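Local coordinates for protein mosquitocidal toxin (PDB 2CB4) that is the catalytic domain of a mosquito-killing toxin, an ADP-ribosyltransferase that probably moves ADP-ribose from NAD to its targets, at residues T22-A27 with T182-I187; E137-T142 with N270-N275. The protein carries 1 engineered substitution. All coordinates share one frame; numbering follows the deposited sequence.

Contact 1: residues T22-A27 with T182-I187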
ATOM      1  N   THR A  22       9.908 -42.155   7.400  1.00 38.12           N
ATOM      2  CA  THR A  22       8.959 -42.408   8.481  1.00 36.41           C
ATOM      3  C   THR A  22       9.017 -41.368   9.583  1.00 39.76           C
ATOM      4  O   THR A  22       7.984 -40.984  10.140  1.00 39.99           O
ATOM      5  CB  THR A  22       9.168 -43.804   9.109  1.00 36.36           C
ATOM      6  OG1 THR A  22       8.999 -44.794   8.095  1.00 41.21           O
ATOM      7  CG2 THR A  22       8.166 -44.081  10.194  1.00 30.87           C
ATOM      8  N   TRP A  23      10.226 -40.929   9.907  1.00 34.95           N
ATOM      9  CA  TRP A  23      10.438 -39.970  10.988  1.00 33.50           C
ATOM     10  C   TRP A  23       9.680 -38.643  10.830  1.00 37.45           C
ATOM     11  O   TRP A  23       9.322 -37.994  11.840  1.00 36.68           O
ATOM     12  CB  TRP A  23      11.935 -39.749  11.246  1.00 31.41           C
ATOM     13  CG  TRP A  23      12.672 -39.094  10.095  1.00 31.74           C
ATOM     14  CD1 TRP A  23      12.794 -39.571   8.833  1.00 34.37           C
ATOM     15  CD2 TRP A  23      13.398 -37.846  10.129  1.00 31.50           C
ATOM     16  NE1 TRP A  23      13.526 -38.689   8.063  1.00 33.56           N
ATOM     17  CE2 TRP A  23      13.912 -37.632   8.839  1.00 34.81           C
ATOM     18  CE3 TRP A  23      13.649 -36.890  11.128  1.00 32.90           C
ATOM     19  CZ2 TRP A  23      14.653 -36.489   8.504  1.00 34.43           C
ATOM     20  CZ3 TRP A  23      14.413 -35.768  10.803  1.00 34.37           C
ATOM     21  CH2 TRP A  23      14.910 -35.585   9.503  1.00 35.05           C
ATOM     22  N   ILE A  24       9.431 -38.258   9.573  1.00 32.24           N
ATOM     23  CA  ILE A  24       8.702 -37.029   9.256  1.00 31.52           C
ATOM     24  C   ILE A  24       7.371 -37.287   8.525  1.00 34.66           C
ATOM     25  O   ILE A  24       6.820 -36.391   7.904  1.00 34.00           O
ATOM     26  CB  ILE A  24       9.535 -36.039   8.414  1.00 33.81           C
ATOM     27  CG1 ILE A  24      10.101 -36.735   7.179  1.00 33.55           C
ATOM     28  CG2 ILE A  24      10.644 -35.422   9.254  1.00 34.02           C
ATOM     29  CD1 ILE A  24      10.975 -35.805   6.344  1.00 36.36           C
ATOM     30  N   GLN A  25       6.850 -38.503   8.607  1.00 30.68           N
ATOM     31  CA  GLN A  25       5.598 -38.806   7.920  1.00 30.80           C
ATOM     32  C   GLN A  25       4.330 -38.119   8.473  1.00 34.01           C
ATOM     33  O   GLN A  25       3.306 -38.058   7.780  1.00 33.86           O
ATOM     34  CB  GLN A  25       5.381 -40.328   7.834  1.00 31.80           C
ATOM     35  CG  GLN A  25       5.804 -40.887   6.497  1.00 37.95           C
ATOM     36  CD  GLN A  25       5.753 -42.399   6.430  1.00 52.33           C
ATOM     37  OE1 GLN A  25       4.960 -43.048   7.117  1.00 50.36           O
ATOM     38  NE2 GLN A  25       6.601 -42.978   5.584  1.00 42.31           N
ATOM     39  N   ALA A  26       4.387 -37.637   9.721  1.00 28.19           N
ATOM     40  CA  ALA A  26       3.226 -36.978  10.351  1.00 26.21           C
ATOM     41  C   ALA A  26       3.162 -35.503   9.936  1.00 31.19           C
ATOM     42  O   ALA A  26       2.186 -34.814  10.222  1.00 31.21           O
ATOM     43  CB  ALA A  26       3.308 -37.097  11.891  1.00 25.86           C
ATOM     44  N   ALA A  27       4.211 -35.036   9.263  1.00 28.01           N
ATOM     45  CA  ALA A  27       4.342 -33.645   8.861  1.00 27.74           C
ATOM     46  C   ALA A  27       3.137 -32.908   8.327  1.00 33.26           C
ATOM     47  O   ALA A  27       2.440 -33.354   7.390  1.00 34.16           O
ATOM     48  CB  ALA A  27       5.542 -33.425   7.940  1.00 27.75           C
ATOM     49  N   THR A 182      10.051 -35.102  19.245  1.00 25.75           N
ATOM     50  CA  THR A 182       9.926 -33.925  18.384  1.00 24.96           C
ATOM     51  C   THR A 182       9.544 -34.284  16.954  1.00 32.81           C
ATOM     52  O   THR A 182      10.029 -35.313  16.429  1.00 33.58           O
ATOM     53  CB  THR A 182      11.265 -33.146  18.356  1.00 30.53           C
ATOM     54  OG1 THR A 182      11.612 -32.754  19.686  1.00 32.65           O
ATOM     55  CG2 THR A 182      11.198 -31.925  17.465  1.00 19.52           C
ATOM     56  N   PHE A 183       8.681 -33.438  16.339  1.00 27.71           N
ATOM     57  CA  PHE A 183       8.202 -33.655  14.982  1.00 24.99           C
ATOM     58  C   PHE A 183       8.572 -32.532  14.053  1.00 31.50           C
ATOM     59  O   PHE A 183       7.969 -31.471  14.085  1.00 31.51           O
ATOM     60  CB  PHE A 183       6.690 -33.887  14.968  1.00 24.86           C
ATOM     61  CG  PHE A 183       6.273 -35.165  15.643  1.00 25.14           C
ATOM     62  CD1 PHE A 183       5.953 -36.306  14.892  1.00 26.03           C
ATOM     63  CD2 PHE A 183       6.232 -35.243  17.024  1.00 25.95           C
ATOM     64  CE1 PHE A 183       5.598 -37.489  15.521  1.00 26.10           C
ATOM     65  CE2 PHE A 183       5.865 -36.429  17.667  1.00 27.73           C
ATOM     66  CZ  PHE A 183       5.562 -37.562  16.916  1.00 25.01           C
ATOM     67  N   PRO A 184       9.566 -32.773  13.196  1.00 30.04           N
ATOM     68  CA  PRO A 184       9.975 -31.751  12.230  1.00 28.41           C
ATOM     69  C   PRO A 184       8.818 -31.650  11.230  1.00 31.59           C
ATOM     70  O   PRO A 184       8.376 -32.670  10.675  1.00 30.62           O
ATOM     71  CB  PRO A 184      11.244 -32.371  11.568  1.00 29.47           C
ATOM     72  CG  PRO A 184      11.705 -33.440  12.502  1.00 33.47           C
ATOM     73  CD  PRO A 184      10.423 -33.987  13.113  1.00 29.72           C
ATOM     74  N   GLY A 185       8.283 -30.443  11.046  1.00 27.59           N
ATOM     75  CA  GLY A 185       7.157 -30.243  10.136  1.00 26.33           C
ATOM     76  C   GLY A 185       5.782 -30.349  10.823  1.00 29.04           C
ATOM     77  O   GLY A 185       4.749 -30.152  10.183  1.00 28.08           O
ATOM     78  N   GLY A 186       5.760 -30.680  12.111  1.00 25.35           N
ATOM     79  CA  GLY A 186       4.504 -30.775  12.838  1.00 25.10           C
ATOM     80  C   GLY A 186       3.760 -32.096  12.674  1.00 30.39           C
ATOM     81  O   GLY A 186       4.321 -33.094  12.210  1.00 31.46           O
ATOM     82  N   ILE A 187       2.490 -32.075  13.074  1.00 25.32           N
ATOM     83  CA  ILE A 187       1.611 -33.229  13.091  1.00 23.31           C
ATOM     84  C   ILE A 187       0.227 -32.900  12.500  1.00 28.02           C
ATOM     85  O   ILE A 187      -0.444 -31.984  12.953  1.00 27.22           O
ATOM     86  CB  ILE A 187       1.417 -33.641  14.579  1.00 25.05           C
ATOM     87  CG1 ILE A 187       2.782 -33.777  15.270  1.00 24.70           C
ATOM     88  CG2 ILE A 187       0.520 -34.885  14.739  1.00 23.15           C
ATOM     89  CD1 ILE A 187       2.716 -33.820  16.790  1.00 24.56           C
TER
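A26 O receives the CA-H group of I187 at 3.3 Å from CA, and a matching contact runs the other way, from A27 CA to G186 O at 3.4 Å. The two segments share no conventional hydrogen bond, so these weak CA-H...O contacts are the polar part of their meeting; R188, next along the chain, adds a backbone hydrogen bond with A26 and bonds from its NH1 to Q25 O and A27 O. Two tight turns face each other here. I24-A27 is a type I turn, while F183-G186 is a type II turn with P184 and G185 at its corners, ending strand 180-184 of the mixed sheet in this Scabin-like ADP-ribosyltransferase domain. G185 lacks a side chain, and its CA comes within 4.6 Å of A27 CA. I24 CG2 lies over the centre of the W23 indole and also touches P184, 3.9 Å from its CB. With CG between backbone N and carbonyl carbon (chi1 65°), W23 brings CZ3 to 4.0 Å from P184 CG; its NE1 bonds to S36 OG of helix 36-44. A26 CB approaches F183 CD1 obliquely at 4.1 Å, and I187 CD1 sits over one face of that ring, toward its rim.

Contact 2: residues E137-T142 with N270-N275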
ATOM      1  N   GLU A 137      -1.865 -45.138  34.158  1.00 36.72           N
ATOM      2  CA  GLU A 137      -1.364 -43.790  33.877  1.00 34.58           C
ATOM      3  C   GLU A 137      -1.066 -42.954  35.112  1.00 36.12           C
ATOM      4  O   GLU A 137      -1.876 -42.877  36.054  1.00 35.85           O
ATOM      5  CB  GLU A 137      -2.306 -43.006  32.948  1.00 35.21           C
ATOM      6  CG  GLU A 137      -1.617 -41.842  32.271  1.00 40.89           C
ATOM      7  CD  GLU A 137      -2.494 -41.056  31.312  1.00 50.55           C
ATOM      8  OE1 GLU A 137      -3.713 -41.288  31.258  1.00 44.13           O
ATOM      9  OE2 GLU A 137      -1.950 -40.175  30.626  1.00 39.16           O
ATOM     10  N   ILE A 138       0.094 -42.306  35.085  1.00 31.04           N
ATOM     11  CA  ILE A 138       0.508 -41.408  36.163  1.00 31.11           C
ATOM     12  C   ILE A 138       0.760 -40.008  35.554  1.00 35.60           C
ATOM     13  O   ILE A 138       0.754 -39.840  34.337  1.00 34.14           O
ATOM     14  CB  ILE A 138       1.749 -41.940  36.949  1.00 33.37           C
ATOM     15  CG1 ILE A 138       2.928 -42.170  36.005  1.00 32.98           C
ATOM     16  CG2 ILE A 138       1.383 -43.231  37.702  1.00 31.91           C
ATOM     17  CD1 ILE A 138       4.215 -42.527  36.733  1.00 29.59           C
ATOM     18  N   THR A 139       0.937 -39.001  36.407  1.00 32.41           N
ATOM     19  CA  THR A 139       1.132 -37.629  35.962  1.00 30.96           C
ATOM     20  C   THR A 139       2.233 -37.456  34.911  1.00 34.28           C
ATOM     21  O   THR A 139       3.377 -37.851  35.133  1.00 33.76           O
ATOM     22  CB  THR A 139       1.372 -36.712  37.167  1.00 34.26           C
ATOM     23  OG1 THR A 139       0.419 -37.038  38.180  1.00 30.44           O
ATOM     24  CG2 THR A 139       1.208 -35.232  36.781  1.00 31.07           C
ATOM     25  N   PRO A 140       1.906 -36.837  33.765  1.00 28.62           N
ATOM     26  CA  PRO A 140       2.928 -36.618  32.749  1.00 26.44           C
ATOM     27  C   PRO A 140       3.662 -35.317  33.074  1.00 27.62           C
ATOM     28  O   PRO A 140       3.334 -34.626  34.045  1.00 26.38           O
ATOM     29  CB  PRO A 140       2.095 -36.438  31.461  1.00 27.69           C
ATOM     30  CG  PRO A 140       0.825 -35.813  31.928  1.00 31.80           C
ATOM     31  CD  PRO A 140       0.575 -36.352  33.326  1.00 27.97           C
ATOM     32  N   TRP A 141       4.653 -34.987  32.258  1.00 23.57           N
ATOM     33  CA  TRP A 141       5.333 -33.708  32.358  1.00 23.88           C
ATOM     34  C   TRP A 141       4.144 -32.717  32.130  1.00 29.92           C
ATOM     35  O   TRP A 141       3.331 -32.894  31.202  1.00 27.71           O
ATOM     36  CB  TRP A 141       6.364 -33.584  31.224  1.00 22.47           C
ATOM     37  CG  TRP A 141       7.084 -32.259  31.205  1.00 23.86           C
ATOM     38  CD1 TRP A 141       8.312 -31.987  31.746  1.00 26.69           C
ATOM     39  CD2 TRP A 141       6.617 -31.020  30.610  1.00 23.65           C
ATOM     40  NE1 TRP A 141       8.639 -30.659  31.525  1.00 25.93           N
ATOM     41  CE2 TRP A 141       7.630 -30.053  30.817  1.00 26.41           C
ATOM     42  CE3 TRP A 141       5.468 -30.657  29.856  1.00 24.23           C
ATOM     43  CZ2 TRP A 141       7.509 -28.734  30.360  1.00 24.76           C
ATOM     44  CZ3 TRP A 141       5.351 -29.346  29.402  1.00 24.21           C
ATOM     45  CH2 TRP A 141       6.354 -28.392  29.681  1.00 24.62           C
ATOM     46  N   THR A 142       4.007 -31.732  33.020  1.00 27.33           N
ATOM     47  CA  THR A 142       2.907 -30.779  32.994  1.00 25.75           C
ATOM     48  C   THR A 142       3.451 -29.346  33.051  1.00 30.47           C
ATOM     49  O   THR A 142       4.423 -29.081  33.764  1.00 30.86           O
ATOM     50  CB  THR A 142       2.020 -31.045  34.225  1.00 28.37           C
ATOM     51  OG1 THR A 142       1.552 -32.393  34.186  1.00 28.53           O
ATOM     52  CG2 THR A 142       0.827 -30.090  34.315  1.00 22.24           C
ATOM     53  N   ASN A 270       1.800 -39.662  40.885  1.00 36.80           N
ATOM     54  CA  ASN A 270       0.490 -40.087  41.316  1.00 36.53           C
ATOM     55  C   ASN A 270      -0.339 -40.586  40.157  1.00 42.70           C
ATOM     56  O   ASN A 270      -0.089 -40.243  38.988  1.00 43.03           O
ATOM     57  CB  ASN A 270      -0.230 -38.940  42.016  1.00 34.86           C
ATOM     58  CG  ASN A 270       0.525 -38.447  43.224  1.00 52.25           C
ATOM     59  OD1 ASN A 270       1.437 -39.120  43.724  1.00 50.74           O
ATOM     60  ND2 ASN A 270       0.192 -37.255  43.676  1.00 40.86           N
ATOM     61  N   LEU A 271      -1.329 -41.407  40.481  1.00 40.09           N
ATOM     62  CA  LEU A 271      -2.201 -41.936  39.468  1.00 40.42           C
ATOM     63  C   LEU A 271      -3.062 -40.803  38.919  1.00 45.63           C
ATOM     64  O   LEU A 271      -3.587 -39.957  39.667  1.00 45.32           O
ATOM     65  CB  LEU A 271      -3.082 -43.049  40.033  1.00 40.45           C
ATOM     66  CG  LEU A 271      -2.415 -44.377  40.436  1.00 44.63           C
ATOM     67  CD1 LEU A 271      -3.461 -45.191  41.210  1.00 43.54           C
ATOM     68  CD2 LEU A 271      -1.911 -45.167  39.221  1.00 44.77           C
ATOM     69  N   LEU A 272      -3.201 -40.804  37.606  1.00 42.54           N
ATOM     70  CA  LEU A 272      -3.989 -39.811  36.932  1.00 42.90           C
ATOM     71  C   LEU A 272      -5.384 -40.369  36.862  1.00 51.07           C
ATOM     72  O   LEU A 272      -5.896 -40.642  35.790  1.00 51.45           O
ATOM     73  CB  LEU A 272      -3.424 -39.591  35.530  1.00 42.52           C
ATOM     74  CG  LEU A 272      -3.715 -38.229  34.938  1.00 45.74           C
ATOM     75  CD1 LEU A 272      -3.141 -37.105  35.816  1.00 44.63           C
ATOM     76  CD2 LEU A 272      -3.173 -38.215  33.539  1.00 47.89           C
ATOM     77  N   ASN A 273      -5.994 -40.560  38.024  1.00 50.50           N
ATOM     78  CA  ASN A 273      -7.322 -41.150  38.092  1.00 52.22           C
ATOM     79  C   ASN A 273      -8.414 -40.254  38.689  1.00 59.85           C
ATOM     80  O   ASN A 273      -9.502 -40.739  39.038  1.00 61.27           O
ATOM     81  CB  ASN A 273      -7.263 -42.496  38.846  1.00 53.06           C
ATOM     82  CG  ASN A 273      -6.860 -42.350  40.326  1.00 70.17           C
ATOM     83  OD1 ASN A 273      -6.783 -41.240  40.883  1.00 59.49           O
ATOM     84  ND2 ASN A 273      -6.591 -43.487  40.964  1.00 65.00           N
ATOM     85  N   ASN A 274      -8.119 -38.962  38.808  1.00 55.73           N
ATOM     86  CA  ASN A 274      -9.072 -37.986  39.351  1.00 54.41           C
ATOM     87  C   ASN A 274      -9.471 -36.969  38.255  1.00 55.68           C
ATOM     88  O   ASN A 274      -9.089 -37.111  37.073  1.00 55.75           O
ATOM     89  CB  ASN A 274      -8.449 -37.253  40.548  1.00 54.85           C
ATOM     90  CG  ASN A 274      -6.974 -36.946  40.341  1.00 75.75           C
ATOM     91  OD1 ASN A 274      -6.481 -36.804  39.199  1.00 78.61           O
ATOM     92  ND2 ASN A 274      -6.244 -36.921  41.433  1.00 62.56           N
ATOM     93  N   ASN A 275     -10.187 -35.912  38.681  1.00 50.18           N
ATOM     94  CA  ASN A 275     -10.681 -34.854  37.790  1.00 48.87           C
ATOM     95  C   ASN A 275      -9.703 -33.683  37.565  1.00 49.82           C
ATOM     96  O   ASN A 275      -9.962 -32.751  36.795  1.00 47.42           O
ATOM     97  CB  ASN A 275     -12.066 -34.368  38.277  1.00 50.49           C
ATOM     98  CG  ASN A 275     -13.164 -35.425  38.037  1.00 80.29           C
ATOM     99  OD1 ASN A 275     -14.152 -35.523  38.770  1.00 82.32           O
ATOM    100  ND2 ASN A 275     -12.941 -36.277  37.049  1.00 68.50           N
TER
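I138 and L271 face each other as a single antiparallel beta bridge, a non-hydrogen-bonded pair framed by two backbone bonds. On one side L272 N donates to E137 O at 2.9 Å, practically straight at 179°. On the other, T139 N reaches N270 O at 3.0 Å, a more bent bond (145°). I138 CA makes a bent, weak CA-H...O contact with the same N270 O, 3.1 Å away. Outside the two segments, N268 OD1 bonds both N270 N and T139 OG1. The bridge is a single one, and L272 next to it is the centre of an inverse gamma turn.

The packing contacts fall on two sides. I138 CG2 touches L271 CD2 at 4.1 Å, whereas L272 CD2 touches P140 CD at 4.2 Å and, in a separate direction, packs over the carboxylate of E137. The side chains of E137 and L272 run alongside each other in the same direction. With CG anti to the backbone N (chi1 -160°) and an extended chain beyond, E137 brings its carboxylate up with a face turned to that methyl, CD lying 3.7 Å from CD2.

E137 OE2 forms a salt bridge with R77 and a long, weak ion pair with R153. A leucine methyl over the carboxylate would keep water from that face, and so probably strengthens the attraction to the arginines.

From the N terminus the chain first lays down 22-27, ahead of helix 36-44, and passes through 137-142 before 182-187 returns to close the long loop of contact 1. Contact 2 closes later, when 270-275, beyond strand 264-265, comes back to 137-142. The four segments therefore alternate, and the two loops cross, each enclosing one segment of the other contact. Both reach the same mixed sheet: strands 137-138 and 180-184 each pair antiparallel with 123-131. The contacts lie on opposite sides of the chain's centre, their own centres 27 Å apart, so the N-terminal and C-terminal loops are tied to separate regions of one sheet.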